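Local atomic coordinates of fucolectin-related protein (Streptococcus pneumoniae, PDB entry 2J22), a protein that binds fucose-containing carbohydrates, probably including blood group antigens, as a calcium-containing module of a pneumococcal virulence factor. Residues T21-S32 with T50-E61. Numbering follows the deposited sequence.
Sequences TRQSSTDYNGFS and THTKEDSPSWWE
Arg22 and Glu61 meet side by side in a salt bridge: NE and NH2 of Arg22 converge on Glu61 OE1, each 2.9 Å from it, reaching it from the same face of the carboxylate, whose plane is turned 51° from the guanidinium. CH2 of Trp59 sits over the centre of that guanidinium, and Arg127 forms a salt bridge with Glu61 OE2, so both carboxylate oxygens are engaged. Further along, Ser24 CB stands 3.5 Å above the centroid of the Trp59 five-membered ring, only 15° off its normal, a CH-pi contact. Ser24 OG bonds Asp55 OD2 (2.7 Å) on its anti side and accepts a longer bond from Trp59 N (3.3 Å); Ser25 OG lies so close to OD2 that its exact geometry is doubtful, but it accepts a bond from Lys53 N (2.9 Å). Trp60 NE1 gives Ser32 O a nearly straight bond (3.0 Å, 173°), with the acceptor in the indole plane. At the far end, the Tyr28 edge lies over the His51 face, CD2 being 3.5 Å from His51 NE2, while His51 ND1 is fixed by Thr52 O. Behind this shell, Gln23, its CG between backbone N and carbonyl carbon and its chain extended beyond, directs NE2 to Gly30 O and Thr26 OG1, bracing the type I' turn Asp27–Gly30. Paired backbone bonds between Arg22 and Glu61 secure antiparallel edge strand 20-23 against 59-64, whose loops extend at one end of the beta-sandwich, as in galactose-binding-domain-like lectin modules.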
ATOM      1  N   THR A  21       0.335  -7.744  -7.353  1.00 26.11           N
ATOM      2  CA  THR A  21      -0.423  -6.548  -6.987  1.00 25.66           C
ATOM      3  C   THR A  21      -1.514  -6.183  -7.993  1.00 26.39           C
ATOM      4  O   THR A  21      -1.491  -6.607  -9.212  1.00 25.98           O
ATOM      5  CB  THR A  21       0.522  -5.353  -6.715  1.00 25.31           C
ATOM      6  OG1 THR A  21       1.281  -5.069  -7.896  1.00 26.68           O
ATOM      7  CG2 THR A  21       1.558  -5.717  -5.671  1.00 24.02           C
ATOM      8  N   ARG A  22      -2.483  -5.399  -7.528  1.00 24.58           N
ATOM      9  CA  ARG A  22      -3.408  -4.798  -8.463  1.00 26.31           C
ATOM     10  C   ARG A  22      -3.988  -3.488  -7.884  1.00 25.51           C
ATOM     11  O   ARG A  22      -3.829  -3.208  -6.695  1.00 25.50           O
ATOM     12  CB  ARG A  22      -4.522  -5.801  -8.851  1.00 26.27           C
ATOM     13  CG  ARG A  22      -5.501  -6.038  -7.762  1.00 29.95           C
ATOM     14  CD  ARG A  22      -6.391  -7.247  -7.966  1.00 31.98           C
ATOM     15  NE  ARG A  22      -7.281  -7.368  -6.806  1.00 35.74           N
ATOM     16  CZ  ARG A  22      -8.589  -7.219  -6.901  1.00 33.70           C
ATOM     17  NH1 ARG A  22      -9.130  -6.966  -8.091  1.00 36.22           N
ATOM     18  NH2 ARG A  22      -9.356  -7.325  -5.836  1.00 32.13           N
ATOM     19  N   GLN A  23      -4.688  -2.716  -8.704  1.00 24.91           N
ATOM     20  CA  GLN A  23      -5.240  -1.461  -8.190  1.00 24.54           C
ATOM     21  C   GLN A  23      -6.453  -1.069  -9.010  1.00 25.03           C
ATOM     22  O   GLN A  23      -6.726  -1.672 -10.046  1.00 26.24           O
ATOM     23  CB  GLN A  23      -4.142  -0.348  -8.141  1.00 23.30           C
ATOM     24  CG  GLN A  23      -3.467   0.044  -9.490  1.00 22.63           C
ATOM     25  CD  GLN A  23      -2.202   0.943  -9.352  1.00 19.78           C
ATOM     26  OE1 GLN A  23      -1.716   1.242  -8.221  1.00 20.03           O
ATOM     27  NE2 GLN A  23      -1.726   1.427 -10.454  1.00 19.52           N
ATOM     28  N   SER A  24      -7.182  -0.082  -8.535  1.00 26.27           N
ATOM     29  CA  SER A  24      -8.448   0.343  -9.089  1.00 26.40           C
ATOM     30  C   SER A  24      -8.280   0.778 -10.547  1.00 27.07           C
ATOM     31  O   SER A  24      -9.144   0.467 -11.373  1.00 27.62           O
ATOM     32  CB  SER A  24      -9.024   1.458  -8.232  1.00 27.14           C
ATOM     33  OG  SER A  24      -8.089   2.537  -8.195  1.00 25.70           O
ATOM     34  N   SER A  25      -7.184   1.478 -10.877  1.00 25.21           N
ATOM     35  CA  SER A  25      -6.918   1.806 -12.279  1.00 23.82           C
ATOM     36  C   SER A  25      -5.462   2.277 -12.374  1.00 23.75           C
ATOM     37  O   SER A  25      -4.790   2.413 -11.382  1.00 21.18           O
ATOM     38  CB  SER A  25      -7.864   2.906 -12.809  1.00 22.37           C
ATOM     39  OG  SER A  25      -7.676   4.108 -12.061  1.00 22.82           O
ATOM     40  N   THR A  26      -4.976   2.590 -13.555  1.00 25.15           N
ATOM     41  CA  THR A  26      -3.574   3.023 -13.629  1.00 26.25           C
ATOM     42  C   THR A  26      -3.469   4.266 -14.491  1.00 27.51           C
ATOM     43  O   THR A  26      -4.108   4.348 -15.579  1.00 27.00           O
ATOM     44  CB  THR A  26      -2.761   1.888 -14.249  1.00 26.76           C
ATOM     45  OG1 THR A  26      -2.762   0.736 -13.378  1.00 27.97           O
ATOM     46  CG2 THR A  26      -1.295   2.278 -14.444  1.00 24.26           C
ATOM     47  N   ASP A  27      -2.691   5.241 -14.026  1.00 26.64           N
ATOM     48  CA  ASP A  27      -2.456   6.445 -14.825  1.00 27.53           C
ATOM     49  C   ASP A  27      -0.956   6.720 -14.831  1.00 26.43           C
ATOM     50  O   ASP A  27      -0.259   6.327 -13.912  1.00 24.78           O
ATOM     51  CB  ASP A  27      -3.209   7.595 -14.206  1.00 28.43           C
ATOM     52  CG  ASP A  27      -3.912   8.474 -15.226  1.00 32.79           C
ATOM     53  OD1 ASP A  27      -3.851   8.176 -16.424  1.00 34.17           O
ATOM     54  OD2 ASP A  27      -4.546   9.501 -14.892  1.00 34.19           O
ATOM     55  N   TYR A  28      -0.445   7.305 -15.909  1.00 24.90           N
ATOM     56  CA  TYR A  28       0.955   7.821 -15.894  1.00 24.68           C
ATOM     57  C   TYR A  28       1.987   6.723 -15.737  1.00 23.52           C
ATOM     58  O   TYR A  28       3.024   6.876 -15.124  1.00 22.91           O
ATOM     59  CB  TYR A  28       1.149   8.909 -14.826  1.00 23.27           C
ATOM     60  CG  TYR A  28       0.150  10.042 -14.963  1.00 24.64           C
ATOM     61  CD1 TYR A  28       0.148  10.857 -16.102  1.00 25.22           C
ATOM     62  CD2 TYR A  28      -0.799  10.319 -13.950  1.00 21.20           C
ATOM     63  CE1 TYR A  28      -0.799  11.889 -16.277  1.00 23.89           C
ATOM     64  CE2 TYR A  28      -1.760  11.372 -14.097  1.00 23.58           C
ATOM     65  CZ  TYR A  28      -1.743  12.148 -15.268  1.00 25.56           C
ATOM     66  OH  TYR A  28      -2.646  13.192 -15.425  1.00 27.90           O
ATOM     67  N   ASN A  29       1.704   5.573 -16.318  1.00 24.88           N
ATOM     68  CA  ASN A  29       2.571   4.423 -16.111  1.00 24.29           C
ATOM     69  C   ASN A  29       2.815   4.053 -14.637  1.00 24.80           C
ATOM     70  O   ASN A  29       3.869   3.484 -14.287  1.00 24.48           O
ATOM     71  CB  ASN A  29       3.886   4.637 -16.907  1.00 25.52           C
ATOM     72  CG  ASN A  29       3.703   4.316 -18.391  1.00 28.41           C
ATOM     73  OD1 ASN A  29       2.742   3.646 -18.735  1.00 32.42           O
ATOM     74  ND2 ASN A  29       4.606   4.808 -19.265  1.00 25.03           N
ATOM     75  N   GLY A  30       1.859   4.386 -13.752  1.00 25.48           N
ATOM     76  CA  GLY A  30       2.056   4.101 -12.332  1.00 23.64           C
ATOM     77  C   GLY A  30       1.616   2.723 -11.927  1.00 23.31           C
ATOM     78  O   GLY A  30       0.740   2.582 -11.102  1.00 23.74           O
ATOM     79  N   PHE A  31       2.281   1.693 -12.443  1.00 24.56           N
ATOM     80  CA  PHE A  31       1.778   0.333 -12.278  1.00 25.25           C
ATOM     81  C   PHE A  31       1.768  -0.048 -10.805  1.00 24.44           C
ATOM     82  O   PHE A  31       2.647   0.340 -10.100  1.00 23.09           O
ATOM     83  CB  PHE A  31       2.582  -0.672 -13.139  1.00 26.16           C
ATOM     84  CG  PHE A  31       2.848  -0.174 -14.532  1.00 27.61           C
ATOM     85  CD1 PHE A  31       1.788   0.176 -15.349  1.00 30.04           C
ATOM     86  CD2 PHE A  31       4.151   0.009 -14.995  1.00 32.47           C
ATOM     87  CE1 PHE A  31       1.995   0.667 -16.640  1.00 34.84           C
ATOM     88  CE2 PHE A  31       4.387   0.502 -16.317  1.00 35.64           C
ATOM     89  CZ  PHE A  31       3.296   0.840 -17.127  1.00 35.11           C
ATOM     90  N   SER A  32       0.760  -0.817 -10.390  1.00 24.54           N
ATOM     91  CA  SER A  32       0.679  -1.391  -9.054  1.00 23.63           C
ATOM     92  C   SER A  32       1.974  -2.059  -8.530  1.00 22.53           C
ATOM     93  O   SER A  32       2.289  -1.898  -7.362  1.00 22.19           O
ATOM     94  CB  SER A  32      -0.602  -2.261  -8.862  1.00 22.95           C
ATOM     95  OG  SER A  32      -0.461  -3.570  -9.408  1.00 25.96           O
ATOM     96  N   THR A  50       3.432   4.199  -7.780  1.00 20.68           N
ATOM     97  CA  THR A  50       2.156   3.815  -8.394  1.00 19.37           C
ATOM     98  C   THR A  50       1.310   5.115  -8.622  1.00 19.00           C
ATOM     99  O   THR A  50       1.589   6.194  -8.049  1.00 19.06           O
ATOM    100  CB  THR A  50       1.345   2.813  -7.479  1.00 18.82           C
ATOM    101  OG1 THR A  50       0.810   3.534  -6.371  1.00 21.59           O
ATOM    102  CG2 THR A  50       2.236   1.633  -6.838  1.00 19.60           C
ATOM    103  N   HIS A  51       0.259   4.999  -9.413  1.00 18.73           N
ATOM    104  CA  HIS A  51      -0.653   6.100  -9.752  1.00 19.84           C
ATOM    105  C   HIS A  51      -1.954   5.551 -10.292  1.00 19.74           C
ATOM    106  O   HIS A  51      -1.939   4.823 -11.315  1.00 21.52           O
ATOM    107  CB  HIS A  51      -0.019   7.062 -10.782  1.00 20.03           C
ATOM    108  CG  HIS A  51      -0.513   8.483 -10.665  1.00 22.91           C
ATOM    109  ND1 HIS A  51      -1.845   8.814 -10.560  1.00 20.50           N
ATOM    110  CD2 HIS A  51       0.165   9.652 -10.627  1.00 22.03           C
ATOM    111  CE1 HIS A  51      -1.972  10.132 -10.488  1.00 22.24           C
ATOM    112  NE2 HIS A  51      -0.762  10.664 -10.512  1.00 22.37           N
ATOM    113  N   THR A  52      -3.050   5.771  -9.581  1.00 21.11           N
ATOM    114  CA  THR A  52      -4.367   5.465 -10.142  1.00 20.89           C
ATOM    115  C   THR A  52      -4.901   6.650 -10.919  1.00 22.44           C
ATOM    116  O   THR A  52      -4.387   7.781 -10.815  1.00 21.55           O
ATOM    117  CB  THR A  52      -5.384   4.988  -9.038  1.00 22.25           C
ATOM    118  OG1 THR A  52      -5.693   6.104  -8.193  1.00 23.23           O
ATOM    119  CG2 THR A  52      -4.716   3.946  -8.019  1.00 20.13           C
ATOM    120  N   LYS A  53      -5.953   6.409 -11.704  1.00 22.88           N
ATOM    121  CA  LYS A  53      -6.841   7.464 -12.124  1.00 23.55           C
ATOM    122  C   LYS A  53      -7.590   8.097 -10.959  1.00 25.18           C
ATOM    123  O   LYS A  53      -7.461   7.673  -9.816  1.00 22.42           O
ATOM    124  CB  LYS A  53      -7.822   6.951 -13.145  1.00 24.89           C
ATOM    125  CG  LYS A  53      -7.113   6.648 -14.480  1.00 25.31           C
ATOM    126  CD  LYS A  53      -8.006   5.808 -15.372  1.00 32.20           C
ATOM    127  CE  LYS A  53      -7.732   6.004 -16.839  1.00 36.30           C
ATOM    128  NZ  LYS A  53      -6.393   5.502 -17.220  1.00 39.83           N
ATOM    129  N   GLU A  54      -8.474   9.035 -11.286  1.00 24.64           N
ATOM    130  CA  GLU A  54      -9.181   9.758 -10.235  1.00 24.81           C
ATOM    131  C   GLU A  54     -10.433   8.968  -9.800  1.00 24.15           C
ATOM    132  O   GLU A  54     -11.575   9.310 -10.138  1.00 23.10           O
ATOM    133  CB  GLU A  54      -9.551  11.132 -10.725  1.00 26.31           C
ATOM    134  CG  GLU A  54      -8.359  12.052 -11.004  1.00 29.40           C
ATOM    135  CD  GLU A  54      -8.826  13.247 -11.814  1.00 35.93           C
ATOM    136  OE1 GLU A  54      -9.094  13.112 -13.032  1.00 37.74           O
ATOM    137  OE2 GLU A  54      -9.025  14.302 -11.213  1.00 39.89           O
ATOM    138  N   ASP A  55     -10.219   7.878  -9.083  1.00 22.94           N
ATOM    139  CA  ASP A  55     -11.289   6.871  -8.931  1.00 24.38           C
ATOM    140  C   ASP A  55     -12.175   7.138  -7.715  1.00 24.22           C
ATOM    141  O   ASP A  55     -11.850   8.004  -6.868  1.00 23.95           O
ATOM    142  CB  ASP A  55     -10.694   5.444  -8.795  1.00 24.15           C
ATOM    143  CG  ASP A  55     -10.106   4.934 -10.062  1.00 25.45           C
ATOM    144  OD1 ASP A  55     -10.595   5.270 -11.182  1.00 30.11           O
ATOM    145  OD2 ASP A  55      -9.136   4.186 -10.054  1.00 24.62           O
ATOM    146  N   SER A  56     -13.256   6.348  -7.582  1.00 24.11           N
ATOM    147  CA  SER A  56     -14.230   6.592  -6.527  1.00 24.88           C
ATOM    148  C   SER A  56     -14.646   5.331  -5.696  1.00 25.19           C
ATOM    149  O   SER A  56     -15.763   4.857  -5.840  1.00 26.42           O
ATOM    150  CB  SER A  56     -15.491   7.277  -7.158  1.00 23.72           C
ATOM    151  OG  SER A  56     -15.111   8.351  -7.978  1.00 24.02           O
ATOM    152  N   PRO A  57     -13.796   4.799  -4.803  1.00 25.79           N
ATOM    153  CA  PRO A  57     -12.460   5.315  -4.484  1.00 24.15           C
ATOM    154  C   PRO A  57     -11.314   4.749  -5.311  1.00 22.96           C
ATOM    155  O   PRO A  57     -11.417   3.683  -5.926  1.00 23.31           O
ATOM    156  CB  PRO A  57     -12.266   4.803  -3.033  1.00 26.34           C
ATOM    157  CG  PRO A  57     -13.009   3.487  -3.018  1.00 23.68           C
ATOM    158  CD  PRO A  57     -14.173   3.643  -3.942  1.00 23.96           C
ATOM    159  N   SER A  58     -10.168   5.422  -5.235  1.00 22.77           N
ATOM    160  CA  SER A  58      -8.890   4.807  -5.564  1.00 21.49           C
ATOM    161  C   SER A  58      -8.399   3.838  -4.488  1.00 20.66           C
ATOM    162  O   SER A  58      -8.464   4.132  -3.292  1.00 21.93           O
ATOM    163  CB  SER A  58      -7.802   5.873  -5.820  1.00 19.81           C
ATOM    164  OG  SER A  58      -8.265   6.863  -6.738  1.00 18.93           O
ATOM    165  N   TRP A  59      -7.866   2.684  -4.917  1.00 20.72           N
ATOM    166  CA  TRP A  59      -7.331   1.731  -3.976  1.00 19.02           C
ATOM    167  C   TRP A  59      -6.200   0.930  -4.658  1.00 19.16           C
ATOM    168  O   TRP A  59      -6.052   0.944  -5.862  1.00 19.65           O
ATOM    169  CB  TRP A  59      -8.458   0.810  -3.411  1.00 18.47           C
ATOM    170  CG  TRP A  59      -9.240   0.081  -4.523  1.00 21.67           C
ATOM    171  CD1 TRP A  59     -10.448   0.429  -5.024  1.00 23.92           C
ATOM    172  CD2 TRP A  59      -8.845  -1.105  -5.221  1.00 22.74           C
ATOM    173  NE1 TRP A  59     -10.830  -0.448  -6.018  1.00 21.07           N
ATOM    174  CE2 TRP A  59      -9.857  -1.400  -6.160  1.00 24.84           C
ATOM    175  CE3 TRP A  59      -7.719  -1.956  -5.156  1.00 26.27           C
ATOM    176  CZ2 TRP A  59      -9.770  -2.486  -7.052  1.00 23.49           C
ATOM    177  CZ3 TRP A  59      -7.622  -3.036  -6.027  1.00 25.85           C
ATOM    178  CH2 TRP A  59      -8.667  -3.306  -6.965  1.00 27.65           C
ATOM    179  N   TRP A  60      -5.442   0.229  -3.841  1.00 18.72           N
ATOM    180  CA  TRP A  60      -4.355  -0.644  -4.263  1.00 19.14           C
ATOM    181  C   TRP A  60      -4.308  -1.868  -3.345  1.00 19.67           C
ATOM    182  O   TRP A  60      -4.616  -1.799  -2.141  1.00 18.33           O
ATOM    183  CB  TRP A  60      -3.024   0.147  -4.243  1.00 17.59           C
ATOM    184  CG  TRP A  60      -1.752  -0.643  -4.405  1.00 15.47           C
ATOM    185  CD1 TRP A  60      -0.919  -0.600  -5.474  1.00 14.45           C
ATOM    186  CD2 TRP A  60      -1.097  -1.425  -3.411  1.00 16.08           C
ATOM    187  NE1 TRP A  60       0.192  -1.354  -5.221  1.00 19.70           N
ATOM    188  CE2 TRP A  60       0.122  -1.848  -3.957  1.00 15.72           C
ATOM    189  CE3 TRP A  60      -1.399  -1.774  -2.073  1.00 14.81           C
ATOM    190  CZ2 TRP A  60       1.004  -2.703  -3.286  1.00 18.19           C
ATOM    191  CZ3 TRP A  60      -0.506  -2.587  -1.368  1.00 17.75           C
ATOM    192  CH2 TRP A  60       0.680  -3.060  -1.989  1.00 19.86           C
ATOM    193  N   GLU A  61      -3.930  -3.009  -3.905  1.00 21.57           N
ATOM    194  CA  GLU A  61      -3.969  -4.258  -3.155  1.00 22.53           C
ATOM    195  C   GLU A  61      -2.796  -5.162  -3.463  1.00 22.74           C
ATOM    196  O   GLU A  61      -2.307  -5.196  -4.617  1.00 24.53           O
ATOM    197  CB  GLU A  61      -5.208  -5.039  -3.574  1.00 22.86           C
ATOM    198  CG  GLU A  61      -5.658  -6.078  -2.595  1.00 25.56           C
ATOM    199  CD  GLU A  61      -7.024  -6.514  -2.988  1.00 31.15           C
ATOM    200  OE1 GLU A  61      -7.124  -7.324  -3.949  1.00 31.28           O
ATOM    201  OE2 GLU A  61      -7.960  -5.984  -2.393  1.00 28.59           O
TER
HETATM  202  O   HOH W   1      -1.787   3.011  -6.404  1.00 15.70           O
HETATM  203  O   HOH W   2      -4.805  10.222 -12.177  1.00 28.63           O